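Local atomic coordinates of aminoglycoside phosphotransferase (Streptomyces rimosus, PDB entry 6FUC), a protein that probably transfers a phosphate group from ATP to the 3''-hydroxyl of streptomycin, a reaction that confers resistance to the antibiotic. Residues Thr9-Asp14 against Ala42-Ala47; Ala111-Arg116 against Leu202-Phe207; Met137-Val142 against Glu163-Leu168. One frame throughout, in Å; residues are numbered along the deposited sequence.

Contact 1: Thr9-Asp14 against Ala42-Ala47; sequences TLLRAD and AKCVPA
Leu11 of helix 4-12 drops its forked end onto the strand surface between Ala42 and Cys44. The CD2 branch is the tight point: it lies 3.6 Å from Ala42 CB and also meets the sulfur of Cys44, with 3.9 Å between Leu11 CD2 and Cys44 SG. The second branch meets the same alanine, Leu11 CD1 lying 3.9 Å from Ala42 CB, so the fork spans its methyl. With CG anti to the carbonyl carbon (chi1 -59°), the leucine reaches down to the sheet, and Trp20 and Phe33 complete its apolar surroundings. Packing slackens toward Leu10, whose CD1 stays 5.0 Å from Cys44 SG and which is partly exposed. Farther round, Thr9, Arg12, Ala13 and Asp14 belong to the solvent side, where Arg77 forms a salt bridge with Asp14 and a hydrogen bond with Leu10 O. Alternation along strand 40-45 turns Lys43 and Val45 to the other face, against helix 50-63; there Lys43 pairs with Glu56, consistent with the strand-lysine to helix-glutamate bridge of kinase-like folds. Between Leu11 and strand 40-45 only carbon and sulfur meet, which implies apolar burial of the leucine, with Arg77 supplying polar links beside it.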
# COMPACT_ATOMS: atom_id res chain seq x y z
N THR A 9 -24.56 -4.96 -8.25
CA THR A 9 -25.84 -4.53 -7.69
C THR A 9 -25.66 -3.36 -6.72
O THR A 9 -26.38 -2.39 -6.77
CB THR A 9 -26.57 -5.70 -7.06
OG1 THR A 9 -26.81 -6.69 -8.08
CG2 THR A 9 -27.85 -5.32 -6.54
N LEU A 10 -24.67 -3.48 -5.86
CA LEU A 10 -24.36 -2.40 -4.95
C LEU A 10 -24.01 -1.15 -5.73
O LEU A 10 -24.43 -0.05 -5.36
CB LEU A 10 -23.18 -2.71 -3.99
CG LEU A 10 -23.43 -3.81 -2.96
CD1 LEU A 10 -22.18 -4.18 -2.25
CD2 LEU A 10 -24.46 -3.30 -1.96
N LEU A 11 -23.14 -1.28 -6.76
CA LEU A 11 -22.65 -0.13 -7.45
C LEU A 11 -23.72 0.56 -8.31
O LEU A 11 -23.71 1.77 -8.49
CB LEU A 11 -21.45 -0.47 -8.28
CG LEU A 11 -20.25 -1.05 -7.52
CD1 LEU A 11 -19.10 -1.30 -8.46
CD2 LEU A 11 -19.85 -0.20 -6.31
N ARG A 12 -24.64 -0.25 -8.85
CA ARG A 12 -25.70 0.22 -9.66
C ARG A 12 -26.86 0.77 -8.88
O ARG A 12 -27.80 1.31 -9.50
CB ARG A 12 -26.16 -0.85 -10.65
CG ARG A 12 -25.10 -1.20 -11.69
CD ARG A 12 -25.44 -2.41 -12.52
NE ARG A 12 -24.39 -2.64 -13.54
CZ ARG A 12 -24.16 -3.78 -14.17
NH1 ARG A 12 -24.81 -4.89 -13.83
NH2 ARG A 12 -23.24 -3.83 -15.13
N ALA A 13 -26.84 0.70 -7.57
CA ALA A 13 -28.02 0.99 -6.78
C ALA A 13 -28.55 2.40 -6.96
O ALA A 13 -29.75 2.61 -6.86
CB ALA A 13 -27.82 0.72 -5.30
N ASP A 14 -27.69 3.38 -7.21
CA ASP A 14 -28.16 4.73 -7.40
C ASP A 14 -28.69 5.04 -8.79
O ASP A 14 -29.22 6.10 -9.02
CB ASP A 14 -27.09 5.74 -7.08
CG ASP A 14 -25.90 5.61 -7.99
OD1 ASP A 14 -25.13 4.68 -7.79
OD2 ASP A 14 -25.87 6.10 -9.22
N ALA A 42 -14.33 1.93 -7.27
CA ALA A 42 -15.08 1.22 -6.22
C ALA A 42 -14.32 -0.04 -5.82
O ALA A 42 -13.87 -0.80 -6.71
CB ALA A 42 -16.47 0.89 -6.60
N LYS A 43 -14.23 -0.31 -4.56
CA LYS A 43 -13.68 -1.56 -4.09
C LYS A 43 -14.76 -2.27 -3.36
O LYS A 43 -15.42 -1.69 -2.49
CB LYS A 43 -12.50 -1.28 -3.16
CG LYS A 43 -11.79 -2.46 -2.63
CD LYS A 43 -10.46 -2.06 -1.99
CE LYS A 43 -9.94 -3.29 -1.24
NZ LYS A 43 -8.68 -2.90 -0.55
N CYS A 44 -15.00 -3.53 -3.74
CA CYS A 44 -16.04 -4.31 -3.10
C CYS A 44 -15.49 -5.57 -2.51
O CYS A 44 -14.55 -6.17 -3.09
CB CYS A 44 -17.13 -4.69 -4.09
SG CYS A 44 -17.97 -3.30 -4.89
N VAL A 45 -16.10 -6.02 -1.43
CA VAL A 45 -15.64 -7.18 -0.70
C VAL A 45 -16.82 -8.01 -0.24
O VAL A 45 -17.96 -7.48 -0.05
CB VAL A 45 -14.75 -6.79 0.54
CG1 VAL A 45 -13.55 -5.96 0.11
CG2 VAL A 45 -15.58 -6.13 1.65
N PRO A 46 -16.60 -9.30 -0.04
CA PRO A 46 -17.68 -10.10 0.47
C PRO A 46 -17.94 -9.86 1.95
O PRO A 46 -17.21 -9.16 2.62
CB PRO A 46 -17.23 -11.54 0.19
CG PRO A 46 -15.82 -11.49 -0.13
CD PRO A 46 -15.43 -10.10 -0.46
N ALA A 47 -19.01 -10.45 2.45
CA ALA A 47 -19.49 -10.19 3.80
C ALA A 47 -18.40 -10.35 4.86
O ALA A 47 -18.28 -9.51 5.75
CB ALA A 47 -20.70 -11.10 4.12

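Contact 2: Ala111-Arg116 against Leu202-Phe207; sequences ADAVRR and LDVAGF
The methyl group of Ala113 is the bump that fits the fork of Val204. Ala113 CB rests 3.9 Å from Val204 CG2 and is almost as far from Val204 CG1, at 4.0 Å, so the valine straddles the methyl with both branches. Val204 has CG1 anti to the backbone N (chi1 174°), which spreads the two methyls toward the helix. The second fit runs the other way: Phe207 pushes the far end of its ring into a shallow hollow on helix 100-117 made by consecutive residues. Its CZ is 4.0 Å from Ala113 CB and equally near the carbonyl oxygen of Ala113, while Val114 CG2 lies 4.1 Å from Phe207 CZ. The Val114 methyl and the Ala113 oxygen both sit at the ring edge, near its plane, and the Val114 side chain crosses that of Phe207 at about a right angle.

Val204 and Phe207, three residues apart, can both point at the helix because Ala205 and Gly206 form a classic beta bulge opposite Ile196. The helix segment and the strand run 38° apart in direction, their axes approaching to 9.7 Å, a spacing filled by Val204 and Phe207 against the short Ala113. At the start of the strand Asp203 OD1 receives the N-H of Val204 at 2.7 Å, on the anti side of the carboxylate and 31° out of its plane. Asp112, the residue before Ala113, makes a salt bridge with Arg250 of helix 243-251. Ile68, from the loop before strand 73-79, packs on Phe207, and Leu190 on Val114.

The strand thus joins a helix of the larger lobe by apolar contact, with the Ala113 carbonyl oxygen at the ring edge: the small methyl leaves room for the valine fork and the ring, and the nearby carboxylates have partners of their own.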
# COMPACT_ATOMS: atom_id res chain seq x y z
N ALA A 111 10.12 11.59 -2.26
CA ALA A 111 10.72 11.68 -0.97
C ALA A 111 10.02 12.75 -0.17
O ALA A 111 9.72 12.58 1.05
CB ALA A 111 12.21 11.95 -1.07
N ASP A 112 9.76 13.88 -0.78
CA ASP A 112 9.15 14.98 -0.06
C ASP A 112 7.69 14.66 0.35
O ASP A 112 7.27 15.00 1.47
CB ASP A 112 9.13 16.29 -0.91
CG ASP A 112 10.48 16.84 -1.24
OD1 ASP A 112 11.49 16.49 -0.59
OD2 ASP A 112 10.54 17.70 -2.16
N ALA A 113 6.95 14.05 -0.53
CA ALA A 113 5.54 13.74 -0.24
C ALA A 113 5.43 12.65 0.87
O ALA A 113 4.54 12.72 1.72
CB ALA A 113 4.81 13.27 -1.49
N VAL A 114 6.31 11.68 0.80
CA VAL A 114 6.36 10.61 1.83
C VAL A 114 6.80 11.21 3.15
O VAL A 114 6.23 10.89 4.20
CB VAL A 114 7.20 9.46 1.33
CG1 VAL A 114 7.38 8.42 2.45
CG2 VAL A 114 6.58 8.84 0.14
N ARG A 115 7.77 12.11 3.14
CA ARG A 115 8.21 12.76 4.36
C ARG A 115 7.03 13.49 4.99
O ARG A 115 6.83 13.45 6.23
CB ARG A 115 9.38 13.71 4.08
CG ARG A 115 9.78 14.44 5.33
CD ARG A 115 10.90 15.42 5.16
NE ARG A 115 10.77 16.39 4.10
CZ ARG A 115 9.90 17.41 4.01
NH1 ARG A 115 8.96 17.66 4.93
NH2 ARG A 115 9.97 18.21 2.95
N ARG A 116 6.25 14.21 4.20
CA ARG A 116 5.10 14.93 4.76
C ARG A 116 4.12 13.97 5.44
O ARG A 116 3.64 14.23 6.55
CB ARG A 116 4.39 15.77 3.71
CG ARG A 116 5.22 16.94 3.25
CD ARG A 116 4.41 17.74 2.17
NE ARG A 116 3.22 18.43 2.79
CZ ARG A 116 1.92 18.06 2.79
NH1 ARG A 116 1.41 16.95 2.17
NH2 ARG A 116 1.12 18.84 3.48
N LEU A 202 5.39 15.81 -12.96
CA LEU A 202 6.06 14.65 -12.31
C LEU A 202 6.24 14.79 -10.81
O LEU A 202 7.01 14.09 -10.18
CB LEU A 202 7.30 14.18 -13.06
CG LEU A 202 7.03 13.29 -14.26
CD1 LEU A 202 6.36 11.98 -13.86
CD2 LEU A 202 6.23 13.97 -15.37
N ASP A 203 5.48 15.72 -10.22
CA ASP A 203 5.28 15.71 -8.79
C ASP A 203 4.28 14.62 -8.40
O ASP A 203 3.65 14.02 -9.24
CB ASP A 203 4.85 17.11 -8.30
CG ASP A 203 5.10 17.41 -6.89
OD1 ASP A 203 5.44 16.56 -6.06
OD2 ASP A 203 4.95 18.65 -6.53
N VAL A 204 4.13 14.38 -7.10
CA VAL A 204 3.13 13.46 -6.60
C VAL A 204 1.74 14.09 -6.64
O VAL A 204 1.53 15.17 -6.06
CB VAL A 204 3.51 12.99 -5.18
CG1 VAL A 204 2.44 12.16 -4.57
CG2 VAL A 204 4.79 12.16 -5.25
N ALA A 205 0.82 13.45 -7.29
CA ALA A 205 -0.59 13.84 -7.31
C ALA A 205 -1.32 13.35 -6.08
O ALA A 205 -2.21 14.06 -5.56
CB ALA A 205 -1.29 13.33 -8.56
N GLY A 206 -1.01 12.15 -5.61
CA GLY A 206 -1.63 11.66 -4.38
C GLY A 206 -1.29 10.22 -4.19
O GLY A 206 -0.65 9.59 -5.02
N PHE A 207 -1.74 9.70 -3.06
CA PHE A 207 -1.58 8.29 -2.70
C PHE A 207 -2.93 7.57 -2.83
O PHE A 207 -3.96 8.20 -2.58
CB PHE A 207 -1.11 8.17 -1.26
CG PHE A 207 0.22 8.82 -1.00
CD1 PHE A 207 1.39 8.22 -1.39
CD2 PHE A 207 0.30 10.07 -0.41
CE1 PHE A 207 2.63 8.82 -1.16
CE2 PHE A 207 1.55 10.68 -0.18
CZ PHE A 207 2.69 10.01 -0.55

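Contact 3: Met137-Val142 against Glu163-Leu168; sequences MARDVV and ELLARL
The guanidinium group of Arg139 stands clear of Leu165, and it is the aliphatic root of the arginine that the leucine meets: Leu165 CD2 is 3.9 Å from Arg139 CG and 3.8 Å from Arg139 CA. On the other helix, the guanidinium of Arg167 has Leu164 CD2 against one face, 3.7 Å above its plane and offset toward the rim. Leu165 carries the interface. Its CG is anti to the backbone N (chi1 -173°), and the two branches divide the neighbouring helix between them. CD1 of Leu165 packs 3.8 Å from Ala138 CB, on the buried side, where Leu266 of helix 257-266 covers the alanine. CD2 lies outward, over the backbone of Arg139, and also meets the next turn through a contact of 4.1 Å with Val142 CG2. Ala138, Arg139 and Val142 thus form a pocket round one leucine, with the arginine stem as its exposed wall. Phe135 of helix 131-143 also touches Leu165 and Leu168. The two segments run nearly antiparallel, 160° apart in direction, with axes 10.6 Å from each other, as in the helical packing of the large C-terminal lobe of aminoglycoside phosphotransferases.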
# COMPACT_ATOMS: atom_id res chain seq x y z
N MET A 137 -0.63 -11.13 11.61
CA MET A 137 -1.23 -11.41 10.35
C MET A 137 -0.43 -12.42 9.53
O MET A 137 -0.99 -13.35 8.93
CB MET A 137 -1.30 -10.10 9.58
CG MET A 137 -2.38 -9.14 9.96
SD MET A 137 -2.48 -7.69 8.92
CE MET A 137 -3.45 -8.39 7.61
N ALA A 138 0.88 -12.29 9.47
CA ALA A 138 1.72 -13.26 8.76
C ALA A 138 1.59 -14.65 9.36
O ALA A 138 1.55 -15.60 8.62
CB ALA A 138 3.15 -12.80 8.81
N ARG A 139 1.59 -14.75 10.69
CA ARG A 139 1.39 -16.09 11.27
C ARG A 139 0.11 -16.75 10.77
O ARG A 139 0.06 -17.94 10.46
CB ARG A 139 1.38 -16.04 12.82
CG ARG A 139 2.70 -15.68 13.44
CD ARG A 139 2.74 -15.95 14.97
NE ARG A 139 2.11 -14.87 15.76
CZ ARG A 139 2.81 -14.01 16.53
NH1 ARG A 139 4.14 -14.13 16.66
NH2 ARG A 139 2.21 -13.05 17.21
N ASP A 140 -0.94 -15.96 10.65
CA ASP A 140 -2.22 -16.47 10.18
C ASP A 140 -2.22 -16.88 8.69
O ASP A 140 -2.73 -17.92 8.30
CB ASP A 140 -3.32 -15.38 10.44
CG ASP A 140 -4.67 -15.73 9.84
OD1 ASP A 140 -5.20 -16.79 10.17
OD2 ASP A 140 -5.22 -14.92 9.03
N VAL A 141 -1.64 -16.03 7.84
CA VAL A 141 -1.54 -16.36 6.43
C VAL A 141 -0.73 -17.67 6.24
O VAL A 141 -1.10 -18.53 5.46
CB VAL A 141 -0.91 -15.22 5.62
CG1 VAL A 141 -0.74 -15.54 4.16
CG2 VAL A 141 -1.71 -13.93 5.76
N VAL A 142 0.38 -17.76 6.97
CA VAL A 142 1.27 -18.93 6.89
C VAL A 142 0.55 -20.16 7.44
O VAL A 142 0.63 -21.26 6.83
CB VAL A 142 2.60 -18.64 7.61
CG1 VAL A 142 3.41 -19.90 7.87
CG2 VAL A 142 3.39 -17.60 6.83
N GLU A 163 9.04 -21.56 6.96
CA GLU A 163 10.46 -21.36 7.16
C GLU A 163 10.87 -19.89 6.99
O GLU A 163 11.68 -19.36 7.76
CB GLU A 163 11.28 -22.20 6.15
CG GLU A 163 11.23 -23.67 6.50
CD GLU A 163 11.86 -24.57 5.44
OE1 GLU A 163 12.63 -24.10 4.58
OE2 GLU A 163 11.52 -25.76 5.47
N LEU A 164 10.27 -19.22 6.04
CA LEU A 164 10.53 -17.80 5.84
C LEU A 164 10.10 -17.01 7.07
O LEU A 164 10.85 -16.12 7.54
CB LEU A 164 9.84 -17.31 4.56
CG LEU A 164 10.30 -17.94 3.25
CD1 LEU A 164 9.41 -17.47 2.11
CD2 LEU A 164 11.77 -17.61 3.00
N LEU A 165 8.93 -17.30 7.59
CA LEU A 165 8.46 -16.62 8.78
C LEU A 165 9.38 -16.84 9.97
O LEU A 165 9.70 -15.92 10.74
CB LEU A 165 7.01 -17.03 9.08
CG LEU A 165 6.38 -16.22 10.23
CD1 LEU A 165 6.26 -14.76 9.88
CD2 LEU A 165 5.00 -16.76 10.49
N ALA A 166 9.82 -18.08 10.09
CA ALA A 166 10.74 -18.43 11.20
C ALA A 166 12.09 -17.71 11.12
O ALA A 166 12.73 -17.55 12.15
CB ALA A 166 10.93 -19.95 11.23
N ARG A 167 12.52 -17.26 9.95
CA ARG A 167 13.75 -16.45 9.84
C ARG A 167 13.59 -15.06 10.50
O ARG A 167 14.52 -14.46 10.98
CB ARG A 167 14.17 -16.19 8.40
CG ARG A 167 14.59 -17.41 7.62
CD ARG A 167 15.04 -17.10 6.14
NE ARG A 167 15.15 -18.44 5.52
CZ ARG A 167 15.33 -18.59 4.22
NH1 ARG A 167 15.42 -17.51 3.46
NH2 ARG A 167 15.40 -19.80 3.68
N LEU A 168 12.35 -14.57 10.48
CA LEU A 168 12.03 -13.22 10.96
C LEU A 168 11.65 -13.24 12.45
O LEU A 168 11.88 -12.25 13.15
CB LEU A 168 10.88 -12.69 10.15
CG LEU A 168 11.16 -12.59 8.62
CD1 LEU A 168 9.90 -12.11 7.90
CD2 LEU A 168 12.35 -11.70 8.31

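From the N terminus, contact 1 closes first: helix 4-12 is laid on strand 40-45 after a loop of 27 residues, within the small lobe built round the five-stranded sheet. It is finished before contact 2 opens. Helix 100-117 begins contact 2, but the chain runs through helix 131-143 and helix 161-168 before strand 204-207 returns to it. Contact 3 therefore forms entirely within the 85-residue excursion that contact 2 spans, itself closing a loop of 20 residues. No contacts cross. On opposite sides of the chain's centre, their centres about 32 Å apart, contact 2 ties strand 204-207 to helix 100-117 and contact 3 ties helix 131-143 to helix 161-168, two separate joints in the large lobe.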